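Local coordinates for protein phospho-2-dehydro-3-deoxyheptonate aldolase/chorismate mutase (Thermus thermophilus, PDB 2D8D) that probably converts chorismate to prephenate through its chorismate mutase domain, the part present here, while the full-length enzyme probably also acts as a 3-deoxy-7-phosphoheptulonate synthase, at residues T69-K72 with L73-I77. Numbering follows the deposited sequence.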
loop_
_atom_site.group_PDB
_atom_site.type_symbol
_atom_site.label_atom_id
_atom_site.label_comp_id
_atom_site.label_asym_id
_atom_site.label_seq_id
_atom_site.Cartn_x
_atom_site.Cartn_y
_atom_site.Cartn_z
ATOM N N THR B 69 -10.895 2.075 6.312
ATOM C CA THR B 69 -10.000 1.082 5.724
ATOM C C THR B 69 -8.741 1.769 5.198
ATOM O O THR B 69 -7.629 1.282 5.403
ATOM C CB THR B 69 -10.687 0.322 4.570
ATOM O OG1 THR B 69 -11.799 -0.424 5.083
ATOM C CG2 THR B 69 -9.709 -0.636 3.902
ATOM N N ILE B 70 -8.923 2.898 4.519
ATOM C CA ILE B 70 -7.786 3.647 4.000
ATOM C C ILE B 70 -6.903 4.057 5.178
ATOM O O ILE B 70 -5.679 3.945 5.124
ATOM C CB ILE B 70 -8.256 4.904 3.223
ATOM C CG1 ILE B 70 -8.937 4.480 1.916
ATOM C CG2 ILE B 70 -7.081 5.836 2.953
ATOM C CD1 ILE B 70 -8.085 3.589 1.022
ATOM N N ARG B 71 -7.533 4.518 6.254
ATOM C CA ARG B 71 -6.800 4.929 7.445
ATOM C C ARG B 71 -6.010 3.749 8.015
ATOM O O ARG B 71 -4.836 3.882 8.352
ATOM C CB ARG B 71 -7.779 5.463 8.494
ATOM C CG ARG B 71 -7.136 5.972 9.771
ATOM C CD ARG B 71 -8.199 6.450 10.750
ATOM N NE ARG B 71 -8.971 7.565 10.209
ATOM C CZ ARG B 71 -8.516 8.809 10.103
ATOM N NH1 ARG B 71 -7.288 9.108 10.505
ATOM N NH2 ARG B 71 -9.289 9.755 9.589
ATOM N N LYS B 72 -6.664 2.596 8.112
ATOM C CA LYS B 72 -6.035 1.387 8.636
ATOM C C LYS B 72 -4.818 0.973 7.815
ATOM O O LYS B 72 -3.752 0.690 8.361
ATOM C CB LYS B 72 -7.049 0.239 8.642
ATOM C CG LYS B 72 -6.500 -1.085 9.153
ATOM C CD LYS B 72 -7.444 -2.239 8.844
ATOM C CE LYS B 72 -8.826 -2.012 9.436
ATOM N NZ LYS B 72 -8.783 -1.856 10.914
ATOM N N LEU B 73 -4.988 0.933 6.500
ATOM C CA LEU B 73 -3.905 0.535 5.612
ATOM C C LEU B 73 -2.715 1.480 5.700
ATOM O O LEU B 73 -1.572 1.036 5.797
ATOM C CB LEU B 73 -4.414 0.447 4.172
ATOM C CG LEU B 73 -5.429 -0.673 3.918
ATOM C CD1 LEU B 73 -5.955 -0.573 2.500
ATOM C CD2 LEU B 73 -4.779 -2.033 4.152
ATOM N N PHE B 74 -2.968 2.783 5.682
ATOM C CA PHE B 74 -1.855 3.712 5.768
ATOM C C PHE B 74 -1.182 3.680 7.135
ATOM O O PHE B 74 0.025 3.882 7.228
ATOM C CB PHE B 74 -2.301 5.117 5.365
ATOM C CG PHE B 74 -2.236 5.345 3.878
ATOM C CD1 PHE B 74 -1.019 5.625 3.260
ATOM C CD2 PHE B 74 -3.372 5.215 3.087
ATOM C CE1 PHE B 74 -0.932 5.765 1.873
ATOM C CE2 PHE B 74 -3.295 5.355 1.699
ATOM C CZ PHE B 74 -2.071 5.631 1.093
ATOM N N LYS B 75 -1.937 3.402 8.197
ATOM C CA LYS B 75 -1.319 3.307 9.518
ATOM C C LYS B 75 -0.324 2.144 9.502
ATOM O O LYS B 75 0.739 2.217 10.113
ATOM C CB LYS B 75 -2.374 3.083 10.606
ATOM C CG LYS B 75 -3.143 4.343 10.970
ATOM C CD LYS B 75 -4.040 4.126 12.180
ATOM C CE LYS B 75 -3.228 3.770 13.416
ATOM N NZ LYS B 75 -2.212 4.810 13.738
ATOM N N GLU B 76 -0.676 1.072 8.796
ATOM C CA GLU B 76 0.203 -0.089 8.681
ATOM C C GLU B 76 1.448 0.298 7.890
ATOM O O GLU B 76 2.561 -0.097 8.233
ATOM C CB GLU B 76 -0.519 -1.242 7.979
ATOM C CG GLU B 76 -1.582 -1.919 8.826
ATOM C CD GLU B 76 -0.999 -2.567 10.065
ATOM O OE1 GLU B 76 -0.088 -3.409 9.918
ATOM O OE2 GLU B 76 -1.449 -2.236 11.181
ATOM N N ILE B 77 1.255 1.077 6.832
ATOM C CA ILE B 77 2.366 1.529 6.005
ATOM C C ILE B 77 3.287 2.427 6.829
ATOM O O ILE B 77 4.509 2.334 6.728
ATOM C CB ILE B 77 1.852 2.297 4.766
ATOM C CG1 ILE B 77 1.109 1.333 3.839
ATOM C CG2 ILE B 77 3.008 2.967 4.038
ATOM C CD1 ILE B 77 0.429 2.002 2.668
HETATM O O HOH W 1 -3.785 -0.181 11.070
#
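Ile70 and Phe74, one helical turn apart, lie side by side and point the same way, with the methyl CG2 of Ile70 touching ring carbon CD2 of Phe74 at 3.8 Å and CE2 next. In Ile70 a chi1 of -70° puts CG1 beside the backbone N and leaves CG2 anti to it, which turns this branch toward the following turn. The carbonyl oxygen of Ile70 also lies in the plane of the Phe74 ring, at its edge, 3.3 Å from CD2, where the slightly positive ring C-H suits an oxygen. The same oxygen accepts the nearly straight hydrogen bond from Phe74 N, 3.0 Å long. A second pair repeats the spacing: Thr69 CG2 sits 4.0 Å from CD1 of Leu73, while the main chains join through Leu73 N and Thr69 O at 2.9 Å.

Arg71 leans on helix 47-60, and its CG comes no nearer than 4.3 Å to CD of Lys75, whose end then leads away; Lys72 and Lys75 face solvent. Lys72 O takes Glu76 N at 3.1 Å and also a water, which donates to it and to Glu76 OE2; a carboxylate suits this wet flank because it can accept from the water and form a salt bridge with Lys79.

The buried residues have work beyond the helix. Phe74 packs on Leu54 and Leu57 of helix 47-60 and on Ile19 of the second subunit, and Ile70 on Leu20 of that subunit, so both supply apolar surface to the dimer contact, while Leu73 lies against Glu76 of the second subunit. This i to i+4 pattern, with one apolar and one polar flank, is that of an amphipathic alpha-helix, here helix 67-84, the last of three in the all-helical, dimeric chorismate mutase type II fold.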